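Local coordinates for protein ethylbenzene dehydrogenase beta-subunit (Aromatoleum aromaticum, PDB 2IVF) that binds four iron-sulfur clusters as the beta subunit of a three-chain enzyme and probably relays electrons between its partner chains, at residues 21-26 against 268-273; 32-37 against 54-59; 46-51 against 200-205; 141-146 against 292-297. All coordinates share one frame; numbering follows the deposited sequence.

Interaction 1: residues 21-26 against 268-273; sequences TVIDLN and PNIYYV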
loop_
_atom_site.group_PDB
_atom_site.type_symbol
_atom_site.label_atom_id
_atom_site.label_comp_id
_atom_site.label_asym_id
_atom_site.label_seq_id
_atom_site.Cartn_x
_atom_site.Cartn_y
_atom_site.Cartn_z
ATOM N N THR B 21 9.915 18.558 -14.901
ATOM C CA THR B 21 9.765 17.896 -13.648
ATOM C C THR B 21 11.123 17.320 -13.271
ATOM O O THR B 21 11.884 16.834 -14.115
ATOM C CB THR B 21 8.733 16.745 -13.728
ATOM O OG1 THR B 21 7.389 17.272 -13.896
ATOM C CG2 THR B 21 8.788 15.907 -12.440
ATOM N N VAL B 22 11.439 17.406 -12.009
ATOM C CA VAL B 22 12.579 16.703 -11.449
ATOM C C VAL B 22 12.018 15.601 -10.543
ATOM O O VAL B 22 11.089 15.830 -9.755
ATOM C CB VAL B 22 13.477 17.625 -10.621
ATOM C CG1 VAL B 22 14.454 16.822 -9.739
ATOM C CG2 VAL B 22 14.215 18.599 -11.571
ATOM N N ILE B 23 12.586 14.407 -10.641
ATOM C CA ILE B 23 12.150 13.267 -9.803
ATOM C C ILE B 23 13.349 12.757 -9.050
ATOM O O ILE B 23 14.348 12.406 -9.659
ATOM C CB ILE B 23 11.605 12.122 -10.684
ATOM C CG1 ILE B 23 10.433 12.670 -11.527
ATOM C CG2 ILE B 23 11.299 10.842 -9.844
ATOM C CD1 ILE B 23 9.739 11.664 -12.478
ATOM N N ASP B 24 13.278 12.755 -7.727
ATOM C CA ASP B 24 14.436 12.407 -6.891
ATOM C C ASP B 24 14.331 10.944 -6.574
ATOM O O ASP B 24 13.555 10.549 -5.723
ATOM C CB ASP B 24 14.459 13.227 -5.593
ATOM C CG ASP B 24 15.718 12.991 -4.789
ATOM O OD1 ASP B 24 16.421 11.957 -5.047
ATOM O OD2 ASP B 24 15.999 13.810 -3.886
ATOM N N LEU B 25 15.187 10.131 -7.187
ATOM C CA LEU B 25 15.071 8.691 -7.023
ATOM C C LEU B 25 15.484 8.246 -5.656
ATOM O O LEU B 25 15.140 7.130 -5.261
ATOM C CB LEU B 25 15.875 7.962 -8.080
ATOM C CG LEU B 25 15.410 8.277 -9.508
ATOM C CD1 LEU B 25 16.273 7.634 -10.528
ATOM C CD2 LEU B 25 13.923 7.818 -9.708
ATOM N N ASN B 26 16.229 9.077 -4.932
ATOM C CA ASN B 26 16.509 8.746 -3.531
ATOM C C ASN B 26 15.293 8.721 -2.647
ATOM O O ASN B 26 15.279 8.038 -1.606
ATOM C CB ASN B 26 17.535 9.726 -2.988
ATOM C CG ASN B 26 18.797 9.591 -3.680
ATOM O OD1 ASN B 26 19.514 8.584 -3.468
ATOM N ND2 ASN B 26 19.083 10.524 -4.610
ATOM N N PRO B 268 14.872 15.158 -23.581
ATOM C CA PRO B 268 13.789 15.010 -22.644
ATOM C C PRO B 268 13.826 16.052 -21.543
ATOM O O PRO B 268 14.907 16.525 -21.192
ATOM C CB PRO B 268 14.060 13.647 -22.021
ATOM C CG PRO B 268 15.517 13.521 -22.166
ATOM C CD PRO B 268 15.829 14.060 -23.456
ATOM N N ASN B 269 12.654 16.372 -20.995
ATOM C CA ASN B 269 12.540 17.405 -19.994
ATOM C C ASN B 269 11.920 16.926 -18.699
ATOM O O ASN B 269 11.270 17.661 -17.981
ATOM C CB ASN B 269 11.819 18.606 -20.580
ATOM C CG ASN B 269 12.602 19.247 -21.661
ATOM O OD1 ASN B 269 12.167 19.330 -22.838
ATOM N ND2 ASN B 269 13.783 19.707 -21.315
ATOM N N ILE B 270 12.162 15.663 -18.394
ATOM C CA ILE B 270 12.136 15.199 -17.028
ATOM C C ILE B 270 13.571 14.855 -16.601
ATOM O O ILE B 270 14.338 14.301 -17.388
ATOM C CB ILE B 270 11.234 13.997 -16.899
ATOM C CG1 ILE B 270 9.786 14.445 -17.261
ATOM C CG2 ILE B 270 11.300 13.432 -15.452
ATOM C CD1 ILE B 270 8.785 13.260 -17.280
ATOM N N TYR B 271 13.916 15.192 -15.354
ATOM C CA TYR B 271 15.276 15.025 -14.868
ATOM C C TYR B 271 15.244 14.306 -13.545
ATOM O O TYR B 271 14.412 14.588 -12.696
ATOM C CB TYR B 271 15.991 16.363 -14.771
ATOM C CG TYR B 271 15.989 17.117 -16.073
ATOM C CD1 TYR B 271 14.880 17.866 -16.470
ATOM C CD2 TYR B 271 17.102 17.095 -16.915
ATOM C CE1 TYR B 271 14.882 18.546 -17.697
ATOM C CE2 TYR B 271 17.103 17.747 -18.118
ATOM C CZ TYR B 271 16.013 18.483 -18.500
ATOM O OH TYR B 271 16.121 19.115 -19.699
ATOM N N TYR B 272 16.187 13.404 -13.381
ATOM C CA TYR B 272 16.193 12.475 -12.276
ATOM C C TYR B 272 17.443 12.668 -11.425
ATOM O O TYR B 272 18.539 12.804 -11.948
ATOM C CB TYR B 272 16.202 11.048 -12.808
ATOM C CG TYR B 272 14.922 10.664 -13.476
ATOM C CD1 TYR B 272 14.722 10.939 -14.835
ATOM C CD2 TYR B 272 13.934 9.973 -12.788
ATOM C CE1 TYR B 272 13.553 10.568 -15.451
ATOM C CE2 TYR B 272 12.750 9.636 -13.380
ATOM C CZ TYR B 272 12.562 9.925 -14.707
ATOM O OH TYR B 272 11.402 9.555 -15.327
ATOM N N VAL B 273 17.247 12.781 -10.118
ATOM C CA VAL B 273 18.363 12.703 -9.143
ATOM C C VAL B 273 18.635 11.214 -8.942
ATOM O O VAL B 273 17.760 10.454 -8.466
ATOM C CB VAL B 273 18.051 13.369 -7.793
ATOM C CG1 VAL B 273 19.301 13.375 -6.914
ATOM C CG2 VAL B 273 17.520 14.821 -8.006
#
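Strands 21-24 and 270-273 run parallel in a mixed beta sheet, with Thr21 beside Ile270 and Asp24 beside Val273. Tyr271 is gripped through both backbone polar atoms. Its N donates to Thr21 O (2.9 Å), and its O accepts from Ile23 N (2.8 Å). Further on, Val273 N binds Ile23 O (3.0 Å) and Leu25 N binds Val273 O (2.9 Å). Both are inner strands: 235-239 flanks 19-24, and 258-259 flanks 270-273. On one face of the sheet Ile23 lies alongside Tyr272, pointing the same way, with CD1 3.7 Å from Tyr272 CE2. Leu25 CD2 meets that ring at its edge, 3.8 Å from Tyr272 CD2. The phenol OH is hydrogen-bonded to Ala148 O. On the other face Asp24 CG, anti to the backbone N (chi1 -174°), carries OD1 to 3.5 Å from Val273 CB. The same OD1 forms an Asx turn with Asn26 N and accepts from Asn26 ND2. Asn26 OD1 is held by Met276 N. Asp24 OD2 bonds Tyr273 OH of the alpha subunit.

Interaction 2: residues 32-37 against 54-59; sequences QTCTVA and NNVTTY. With SF4 (iron/sulfur cluster), chain T; SF4 (iron/sulfur cluster), chain U.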
loop_
_atom_site.group_PDB
_atom_site.type_symbol
_atom_site.label_atom_id
_atom_site.label_comp_id
_atom_site.label_asym_id
_atom_site.label_seq_id
_atom_site.Cartn_x
_atom_site.Cartn_y
_atom_site.Cartn_z
ATOM N N GLN B 32 3.256 4.260 -6.001
ATOM C CA GLN B 32 2.279 4.365 -7.114
ATOM C C GLN B 32 1.170 5.436 -6.894
ATOM O O GLN B 32 0.194 5.464 -7.627
ATOM C CB GLN B 32 1.571 3.003 -7.365
ATOM C CG GLN B 32 2.468 1.757 -7.610
ATOM C CD GLN B 32 3.117 1.780 -8.994
ATOM O OE1 GLN B 32 2.566 2.389 -9.899
ATOM N NE2 GLN B 32 4.284 1.144 -9.161
ATOM N N THR B 33 1.291 6.314 -5.897
ATOM C CA THR B 33 0.298 7.364 -5.726
ATOM C C THR B 33 0.230 8.242 -6.961
ATOM O O THR B 33 -0.863 8.611 -7.409
ATOM C CB THR B 33 0.518 8.200 -4.461
ATOM O OG1 THR B 33 0.673 7.330 -3.363
ATOM C CG2 THR B 33 -0.673 9.120 -4.197
ATOM N N CYS B 34 1.393 8.563 -7.526
ATOM C CA CYS B 34 1.448 9.310 -8.751
ATOM C C CYS B 34 0.694 8.615 -9.919
ATOM O O CYS B 34 -0.009 9.288 -10.694
ATOM C CB CYS B 34 2.901 9.632 -9.117
ATOM S SG CYS B 34 3.921 8.115 -9.147
ATOM N N THR B 35 0.777 7.285 -9.971
ATOM C CA THR B 35 0.083 6.466 -10.964
ATOM C C THR B 35 -1.416 6.654 -10.860
ATOM O O THR B 35 -2.115 6.980 -11.880
ATOM C CB THR B 35 0.494 5.010 -10.787
ATOM O OG1 THR B 35 1.927 4.964 -10.831
ATOM C CG2 THR B 35 -0.161 4.095 -11.884
ATOM N N VAL B 36 -1.906 6.505 -9.653
ATOM C CA VAL B 36 -3.356 6.641 -9.410
ATOM C C VAL B 36 -3.830 8.087 -9.510
ATOM O O VAL B 36 -4.980 8.319 -9.886
ATOM C CB VAL B 36 -3.838 5.977 -8.092
ATOM C CG1 VAL B 36 -3.341 4.488 -7.972
ATOM C CG2 VAL B 36 -3.504 6.813 -6.854
ATOM N N ALA B 37 -2.958 9.051 -9.177
ATOM C CA ALA B 37 -3.289 10.477 -9.259
ATOM C C ALA B 37 -3.639 10.786 -10.704
ATOM O O ALA B 37 -4.678 11.340 -11.003
ATOM C CB ALA B 37 -2.069 11.368 -8.772
ATOM N N ASN B 54 1.440 8.328 -16.142
ATOM C CA ASN B 54 2.422 8.297 -15.103
ATOM C C ASN B 54 2.568 6.848 -14.739
ATOM O O ASN B 54 1.578 6.169 -14.404
ATOM C CB ASN B 54 2.014 9.074 -13.851
ATOM C CG ASN B 54 3.066 8.969 -12.777
ATOM O OD1 ASN B 54 3.825 9.895 -12.570
ATOM N ND2 ASN B 54 3.155 7.793 -12.116
ATOM N N ASN B 55 3.790 6.354 -14.888
ATOM C CA ASN B 55 4.056 4.968 -14.584
ATOM C C ASN B 55 5.222 4.834 -13.621
ATOM O O ASN B 55 6.154 5.638 -13.639
ATOM C CB ASN B 55 4.305 4.146 -15.853
ATOM C CG ASN B 55 5.289 4.766 -16.759
ATOM O OD1 ASN B 55 4.916 5.578 -17.641
ATOM N ND2 ASN B 55 6.523 4.379 -16.626
ATOM N N VAL B 56 5.165 3.816 -12.788
ATOM C CA VAL B 56 6.256 3.568 -11.833
ATOM C C VAL B 56 6.597 2.114 -11.799
ATOM O O VAL B 56 5.732 1.281 -11.588
ATOM C CB VAL B 56 5.933 4.025 -10.401
ATOM C CG1 VAL B 56 7.169 3.904 -9.572
ATOM C CG2 VAL B 56 5.381 5.446 -10.338
ATOM N N THR B 57 7.855 1.784 -12.087
ATOM C CA THR B 57 8.258 0.393 -12.042
ATOM C C THR B 57 9.568 0.257 -11.313
ATOM O O THR B 57 10.256 1.223 -11.045
ATOM C CB THR B 57 8.406 -0.198 -13.469
ATOM O OG1 THR B 57 9.335 0.597 -14.214
ATOM C CG2 THR B 57 7.017 -0.235 -14.209
ATOM N N THR B 58 9.921 -0.975 -11.038
ATOM C CA THR B 58 11.135 -1.262 -10.278
ATOM C C THR B 58 12.285 -1.343 -11.292
ATOM O O THR B 58 12.110 -1.834 -12.419
ATOM C CB THR B 58 10.976 -2.543 -9.427
ATOM O OG1 THR B 58 9.895 -2.351 -8.482
ATOM C CG2 THR B 58 12.295 -2.936 -8.664
ATOM N N TYR B 59 13.412 -0.777 -10.934
ATOM C CA TYR B 59 14.612 -0.850 -11.768
ATOM C C TYR B 59 15.762 -1.487 -10.979
ATOM O O TYR B 59 15.907 -1.169 -9.765
ATOM C CB TYR B 59 15.003 0.539 -12.317
ATOM C CG TYR B 59 16.015 0.371 -13.417
ATOM C CD1 TYR B 59 15.612 0.271 -14.741
ATOM C CD2 TYR B 59 17.347 0.151 -13.119
ATOM C CE1 TYR B 59 16.528 0.024 -15.751
ATOM C CE2 TYR B 59 18.274 -0.050 -14.122
ATOM C CZ TYR B 59 17.836 -0.152 -15.442
ATOM O OH TYR B 59 18.726 -0.379 -16.450
HETATM FE FE1 SF4 T . 7.609 7.600 -6.097
HETATM FE FE2 SF4 T . 5.250 8.193 -7.360
HETATM FE FE3 SF4 T . 6.212 9.735 -5.377
HETATM FE FE4 SF4 T . 5.207 7.319 -4.703
HETATM S S1 SF4 T . 4.051 9.030 -5.607
HETATM S S2 SF4 T . 7.148 8.274 -3.948
HETATM S S3 SF4 T . 5.887 6.146 -6.542
HETATM S S4 SF4 T . 7.191 9.377 -7.445
HETATM FE FE1 SF4 U . 1.016 13.782 -17.178
HETATM FE FE2 SF4 U . -0.743 12.335 -15.868
HETATM FE FE3 SF4 U . 1.296 13.474 -14.537
HETATM FE FE4 SF4 U . -0.696 15.050 -15.426
HETATM S S1 SF4 U . -0.865 13.421 -13.819
HETATM S S2 SF4 U . 1.528 15.444 -15.710
HETATM S S3 SF4 U . -1.285 13.969 -17.403
HETATM S S4 SF4 U . 1.416 11.792 -16.163
HETATM O O HOH W 1 -1.131 6.553 -14.456
#
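Asn54 reaches from just before strand 55-59 to Cys34 and Thr35 on helix 33-42. Its CB lies 3.6 Å from S4 of the second iron-sulfur cluster (chain U). CG stands anti to the backbone N (chi1 178°) and rests 3.7 Å from Cys34 CB. OD1 also lies near Cys34 CB, and it is hydrogen-bonded to Arg235. ND2 comes 3.1 Å from Cys34 SG and makes a weak bond to Thr35 OG1. That hydroxyl donates to Gln32 OE1 at 2.8 Å. OE1 is also hydrogen-bonded to Tyr128 OH. Gln32 NE2 in turn gives a nearly straight bond (173°) to Val56 O, 2.8 Å away, which it meets from above the carbonyl plane. Val56 CG2 fits against both Cys34 SG and Thr35 OG1. A water joins Thr35 O to Asn54 O. Cys34 SG binds FE2 of the first cluster (chain T) at 2.2 Å. Cys28, Cys31 and Cys34 belong to the closely spaced cysteine run of a ferredoxin-type cluster site, whose pocket also includes Cys230. Asn54 ND2 and Val56 CG2 lie against the ligand sulfur, and the amide's positive end may modestly stabilise charge on it.

Interaction 3: residues 46-51 against 200-205; sequences PGTEHM and YFNPVS
The His50 ring turns one edge to Phe201 O, which lies in its plane 2.9 Å from NE2. This hydrogen bond is weak, with an N-H...O angle of only 122°. Met51 CG sits over one face of the imidazole, offset toward the rim. The Phe201 ring has Pro203 N over one face and makes a cation-pi contact with Arg188. That side chain comes within about 5 Å of the fe3-s4 cluster. His50 CG lies between the backbone N and the carbonyl carbon (chi1 63°), which brings the ring's NE2 edge to the strand. Met51 slides past Tyr200 in the opposite direction, with CG 3.6 Å from Tyr200 CB. Its chain is extended beyond CG, and CE ends 3.4 Å from Tyr200 O, close also to Phe201 O and Asn202 CB. Gly47 CA packs tightly against Asn202 OD1 (3.2 Å) and Val204 CG2 (3.4 Å). Asn202 CA returns a CA-H...O contact to Gly47 O. Asn202 OD1 accepts from Val204 N in the carbonyl plane, and from Ser205 N well above it. Asn202 ND2 is hydrogen-bonded to Glu209. A type I turn from Thr48 to Met51 shapes the loop, closed by Met51 N on Thr48 O (2.8 Å). The contact joins the loop between helix 33-42 and strand 55-59 to a beta hairpin, strands 199-202 and 207-210, whose bend begins with the Asx turn at Asn202.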
loop_
_atom_site.group_PDB
_atom_site.type_symbol
_atom_site.label_atom_id
_atom_site.label_comp_id
_atom_site.label_asym_id
_atom_site.label_seq_id
_atom_site.Cartn_x
_atom_site.Cartn_y
_atom_site.Cartn_z
ATOM N N PRO B 46 -13.187 4.811 -21.447
ATOM C CA PRO B 46 -13.054 3.633 -22.331
ATOM C C PRO B 46 -11.935 3.819 -23.355
ATOM O O PRO B 46 -11.837 4.869 -23.995
ATOM C CB PRO B 46 -14.426 3.541 -23.015
ATOM C CG PRO B 46 -15.363 4.234 -22.093
ATOM C CD PRO B 46 -14.585 5.269 -21.350
ATOM N N GLY B 47 -11.077 2.824 -23.470
ATOM C CA GLY B 47 -9.953 2.897 -24.366
ATOM C C GLY B 47 -8.680 3.493 -23.781
ATOM O O GLY B 47 -7.677 3.488 -24.453
ATOM N N THR B 48 -8.706 3.984 -22.530
ATOM C CA THR B 48 -7.503 4.550 -21.848
ATOM C C THR B 48 -7.066 3.719 -20.624
ATOM O O THR B 48 -6.072 4.023 -19.974
ATOM C CB THR B 48 -7.782 5.966 -21.348
ATOM O OG1 THR B 48 -8.756 5.911 -20.285
ATOM C CG2 THR B 48 -8.289 6.911 -22.524
ATOM N N GLU B 49 -7.824 2.669 -20.323
ATOM C CA GLU B 49 -7.664 1.950 -19.064
ATOM C C GLU B 49 -6.304 1.319 -18.906
ATOM O O GLU B 49 -5.792 1.240 -17.803
ATOM C CB GLU B 49 -8.737 0.856 -18.956
ATOM C CG GLU B 49 -10.146 1.369 -18.956
ATOM C CD GLU B 49 -10.873 1.151 -20.265
ATOM O OE1 GLU B 49 -10.232 1.213 -21.349
ATOM O OE2 GLU B 49 -12.096 0.915 -20.185
ATOM N N HIS B 50 -5.717 0.864 -20.007
ATOM C CA HIS B 50 -4.362 0.359 -20.000
ATOM C C HIS B 50 -3.280 1.433 -19.873
ATOM O O HIS B 50 -2.140 1.093 -19.692
ATOM C CB HIS B 50 -4.071 -0.398 -21.282
ATOM C CG HIS B 50 -4.136 0.446 -22.527
ATOM N ND1 HIS B 50 -5.324 0.898 -23.052
ATOM C CD2 HIS B 50 -3.154 0.967 -23.308
ATOM C CE1 HIS B 50 -5.074 1.619 -24.140
ATOM N NE2 HIS B 50 -3.767 1.656 -24.330
ATOM N N MET B 51 -3.630 2.703 -20.080
ATOM C CA MET B 51 -2.626 3.740 -20.146
ATOM C C MET B 51 -2.236 4.179 -18.766
ATOM O O MET B 51 -3.099 4.586 -17.964
ATOM C CB MET B 51 -3.166 4.940 -20.885
ATOM C CG MET B 51 -3.702 4.654 -22.270
ATOM S SD MET B 51 -4.357 6.182 -22.988
ATOM C CE MET B 51 -4.906 5.623 -24.617
ATOM N N TYR B 200 0.255 6.301 -26.334
ATOM C CA TYR B 200 -0.529 5.096 -26.138
ATOM C C TYR B 200 -1.783 5.110 -27.014
ATOM O O TYR B 200 -2.555 6.055 -26.987
ATOM C CB TYR B 200 -0.990 4.961 -24.673
ATOM C CG TYR B 200 0.129 5.073 -23.677
ATOM C CD1 TYR B 200 0.817 3.947 -23.267
ATOM C CD2 TYR B 200 0.562 6.313 -23.232
ATOM C CE1 TYR B 200 1.919 4.057 -22.397
ATOM C CE2 TYR B 200 1.650 6.432 -22.366
ATOM C CZ TYR B 200 2.316 5.314 -21.942
ATOM O OH TYR B 200 3.390 5.418 -21.079
ATOM N N PHE B 201 -2.003 4.032 -27.740
ATOM C CA PHE B 201 -3.162 3.928 -28.580
ATOM C C PHE B 201 -4.407 3.737 -27.737
ATOM O O PHE B 201 -4.403 2.959 -26.791
ATOM C CB PHE B 201 -3.025 2.760 -29.532
ATOM C CG PHE B 201 -4.085 2.703 -30.578
ATOM C CD1 PHE B 201 -4.371 3.811 -31.379
ATOM C CD2 PHE B 201 -4.772 1.531 -30.803
ATOM C CE1 PHE B 201 -5.340 3.739 -32.335
ATOM C CE2 PHE B 201 -5.715 1.443 -31.783
ATOM C CZ PHE B 201 -6.010 2.556 -32.558
ATOM N N ASN B 202 -5.460 4.455 -28.113
ATOM C CA ASN B 202 -6.810 4.290 -27.542
ATOM C C ASN B 202 -7.624 3.571 -28.624
ATOM O O ASN B 202 -7.981 4.151 -29.644
ATOM C CB ASN B 202 -7.388 5.651 -27.191
ATOM C CG ASN B 202 -8.792 5.589 -26.656
ATOM O OD1 ASN B 202 -9.563 4.711 -27.014
ATOM N ND2 ASN B 202 -9.133 6.535 -25.781
ATOM N N PRO B 203 -7.855 2.276 -28.438
ATOM C CA PRO B 203 -8.543 1.477 -29.430
ATOM C C PRO B 203 -10.018 1.751 -29.537
ATOM O O PRO B 203 -10.642 1.247 -30.446
ATOM C CB PRO B 203 -8.293 0.044 -28.962
ATOM C CG PRO B 203 -8.040 0.132 -27.561
ATOM C CD PRO B 203 -7.461 1.483 -27.271
ATOM N N VAL B 204 -10.581 2.509 -28.594
ATOM C CA VAL B 204 -11.965 2.952 -28.667
ATOM C C VAL B 204 -12.115 4.186 -29.571
ATOM O O VAL B 204 -12.882 4.172 -30.544
ATOM C CB VAL B 204 -12.502 3.179 -27.246
ATOM C CG1 VAL B 204 -13.922 3.651 -27.262
ATOM C CG2 VAL B 204 -12.422 1.817 -26.473
ATOM N N SER B 205 -11.391 5.250 -29.266
ATOM C CA SER B 205 -11.360 6.414 -30.156
ATOM C C SER B 205 -10.568 6.149 -31.432
ATOM O O SER B 205 -10.766 6.833 -32.423
ATOM C CB SER B 205 -10.741 7.608 -29.434
ATOM O OG SER B 205 -9.426 7.300 -28.974
#

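Interaction 4: residues 141-146 against 292-297; sequences NPFFFY and RIPLDV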
loop_
_atom_site.group_PDB
_atom_site.type_symbol
_atom_site.label_atom_id
_atom_site.label_comp_id
_atom_site.label_asym_id
_atom_site.label_seq_id
_atom_site.Cartn_x
_atom_site.Cartn_y
_atom_site.Cartn_z
ATOM N N ASN B 141 24.316 -8.487 -2.257
ATOM C CA ASN B 141 24.295 -7.183 -2.881
ATOM C C ASN B 141 23.213 -7.006 -3.929
ATOM O O ASN B 141 23.479 -6.495 -5.018
ATOM C CB ASN B 141 25.649 -6.863 -3.532
ATOM C CG ASN B 141 26.741 -6.670 -2.523
ATOM O OD1 ASN B 141 26.585 -5.859 -1.630
ATOM N ND2 ASN B 141 27.825 -7.477 -2.615
ATOM N N PRO B 142 21.959 -7.335 -3.590
ATOM C CA PRO B 142 20.893 -7.041 -4.526
ATOM C C PRO B 142 20.751 -5.498 -4.602
ATOM O O PRO B 142 21.143 -4.795 -3.691
ATOM C CB PRO B 142 19.665 -7.695 -3.869
ATOM C CG PRO B 142 19.945 -7.578 -2.402
ATOM C CD PRO B 142 21.437 -7.852 -2.306
ATOM N N PHE B 143 20.264 -4.974 -5.712
ATOM C CA PHE B 143 19.924 -3.559 -5.738
ATOM C C PHE B 143 18.697 -3.309 -6.592
ATOM O O PHE B 143 18.396 -4.061 -7.522
ATOM C CB PHE B 143 21.092 -2.763 -6.231
ATOM C CG PHE B 143 21.431 -3.040 -7.631
ATOM C CD1 PHE B 143 22.292 -4.073 -7.960
ATOM C CD2 PHE B 143 20.866 -2.296 -8.635
ATOM C CE1 PHE B 143 22.624 -4.328 -9.269
ATOM C CE2 PHE B 143 21.216 -2.571 -9.983
ATOM C CZ PHE B 143 22.053 -3.589 -10.270
ATOM N N PHE B 144 17.965 -2.264 -6.226
ATOM C CA PHE B 144 16.808 -1.837 -6.970
ATOM C C PHE B 144 16.435 -0.476 -6.390
ATOM O O PHE B 144 16.840 -0.123 -5.278
ATOM C CB PHE B 144 15.629 -2.795 -6.779
ATOM C CG PHE B 144 15.063 -2.764 -5.390
ATOM C CD1 PHE B 144 14.045 -1.909 -5.066
ATOM C CD2 PHE B 144 15.555 -3.630 -4.384
ATOM C CE1 PHE B 144 13.549 -1.845 -3.747
ATOM C CE2 PHE B 144 15.049 -3.573 -3.110
ATOM C CZ PHE B 144 14.037 -2.665 -2.791
ATOM N N PHE B 145 15.668 0.258 -7.177
ATOM C CA PHE B 145 15.056 1.520 -6.801
ATOM C C PHE B 145 13.815 1.628 -7.681
ATOM O O PHE B 145 13.636 0.793 -8.577
ATOM C CB PHE B 145 16.015 2.703 -7.012
ATOM C CG PHE B 145 16.553 2.833 -8.379
ATOM C CD1 PHE B 145 17.741 2.204 -8.729
ATOM C CD2 PHE B 145 15.896 3.584 -9.352
ATOM C CE1 PHE B 145 18.276 2.325 -9.980
ATOM C CE2 PHE B 145 16.411 3.688 -10.622
ATOM C CZ PHE B 145 17.633 3.067 -10.939
ATOM N N TYR B 146 12.977 2.643 -7.442
ATOM C CA TYR B 146 11.738 2.801 -8.162
ATOM C C TYR B 146 11.856 3.927 -9.150
ATOM O O TYR B 146 12.484 4.971 -8.859
ATOM C CB TYR B 146 10.598 3.008 -7.188
ATOM C CG TYR B 146 10.463 1.865 -6.215
ATOM C CD1 TYR B 146 9.987 0.634 -6.650
ATOM C CD2 TYR B 146 10.779 2.014 -4.866
ATOM C CE1 TYR B 146 9.874 -0.437 -5.778
ATOM C CE2 TYR B 146 10.624 0.932 -3.943
ATOM C CZ TYR B 146 10.160 -0.277 -4.428
ATOM O OH TYR B 146 10.010 -1.329 -3.555
ATOM N N ARG B 292 26.340 -0.375 -3.498
ATOM C CA ARG B 292 26.227 -1.595 -4.294
ATOM C C ARG B 292 25.677 -1.346 -5.710
ATOM O O ARG B 292 25.730 -2.243 -6.560
ATOM C CB ARG B 292 25.314 -2.565 -3.610
ATOM C CG ARG B 292 23.915 -1.953 -3.580
ATOM C CD ARG B 292 23.056 -2.544 -2.708
ATOM N NE ARG B 292 23.471 -2.605 -1.336
ATOM C CZ ARG B 292 23.118 -3.616 -0.559
ATOM N NH1 ARG B 292 22.329 -4.570 -1.035
ATOM N NH2 ARG B 292 23.497 -3.650 0.698
ATOM N N ILE B 293 25.117 -0.173 -5.979
ATOM C CA ILE B 293 24.499 0.040 -7.301
ATOM C C ILE B 293 25.646 0.250 -8.286
ATOM O O ILE B 293 26.489 1.141 -8.097
ATOM C CB ILE B 293 23.557 1.249 -7.393
ATOM C CG1 ILE B 293 22.439 1.165 -6.350
ATOM C CG2 ILE B 293 23.011 1.352 -8.847
ATOM C CD1 ILE B 293 21.593 2.367 -6.303
ATOM N N PRO B 294 25.718 -0.605 -9.306
ATOM C CA PRO B 294 26.795 -0.462 -10.249
ATOM C C PRO B 294 26.688 0.825 -11.031
ATOM O O PRO B 294 25.614 1.201 -11.537
ATOM C CB PRO B 294 26.644 -1.685 -11.149
ATOM C CG PRO B 294 25.803 -2.648 -10.336
ATOM C CD PRO B 294 24.866 -1.770 -9.617
ATOM N N LEU B 295 27.788 1.534 -11.106
ATOM C CA LEU B 295 27.738 2.844 -11.742
ATOM C C LEU B 295 27.316 2.709 -13.220
ATOM O O LEU B 295 26.582 3.549 -13.741
ATOM C CB LEU B 295 29.095 3.528 -11.623
ATOM C CG LEU B 295 29.350 4.864 -12.317
ATOM C CD1 LEU B 295 28.338 5.936 -11.874
ATOM C CD2 LEU B 295 30.843 5.292 -12.120
ATOM N N ASP B 296 27.785 1.668 -13.906
ATOM C CA ASP B 296 27.504 1.574 -15.325
ATOM C C ASP B 296 26.027 1.366 -15.592
ATOM O O ASP B 296 25.530 1.811 -16.611
ATOM C CB ASP B 296 28.389 0.530 -16.046
ATOM C CG ASP B 296 28.246 -0.879 -15.482
ATOM O OD1 ASP B 296 27.739 -1.053 -14.372
ATOM O OD2 ASP B 296 28.689 -1.839 -16.153
ATOM N N VAL B 297 25.316 0.762 -14.645
ATOM C CA VAL B 297 23.873 0.639 -14.716
ATOM C C VAL B 297 23.199 1.998 -14.658
ATOM O O VAL B 297 22.392 2.321 -15.520
ATOM C CB VAL B 297 23.333 -0.304 -13.578
ATOM C CG1 VAL B 297 21.800 -0.299 -13.514
ATOM C CG2 VAL B 297 23.840 -1.732 -13.841
HETATM O O HOH W 2 26.002 -5.082 -6.730
#
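Arg292 NH1 donates to Pro142 O at 2.9 Å, in a nearly straight bond (167°) that lies in the plane of both the guanidinium and the carbonyl. A bend at chi3 (56°) turns NH1 back to this oxygen. Asn141 OD1 stands 4.3 Å above the centre of one guanidinium face, with the amide steeply inclined to it. Beside this pair, Phe143 offers a ring face to Pro294. Pro294 CD sits 3.5 Å from the ring centroid, a CH-pi contact 19° off the normal. Val297 CG1 is 4.2 Å from Phe143 CE2, and Ile293 CG1 touches Phe143 CB. A water donates to Arg292 O and, weakly, to Asn141 O. In the next shell Ala278 O accepts from Arg292 NE and Arg279 O from NH2, while Phe281 N holds Asn141 OD1. Phe285 of the alpha subunit packs on both Pro142 and Arg292. The contact ties the start of strand 141-149 to the lead-in of helix 295-302. Three backbone carbonyls bind the guanidinium, so their dipoles probably help to stabilise its buried charge.

From the N terminus, strand 19-24 opens interaction 1, which closes only at 268-273. Interactions 2 and 3 both lie within that span. Interaction 2 closes first, a short loop from 32-37 to 54-59. Interaction 3 starts inside it at 46-51 and ends at 200-205, so the two cross. It ties the loop before strand 55-59 to hairpin 199-210, and its Tyr200 packs against Asn55 of interaction 2. Interaction 4 opens at 141-146, after interaction 2 has closed, and ends at 292-297, crossing interactions 1 and 3. Strands 55-59 and 141-149 are sheet neighbours, and a probable Tyr59 N to Phe145 O bond (2.8 Å) links interactions 2 and 4. Leu25 packs interaction 1 against the same strand 141-149.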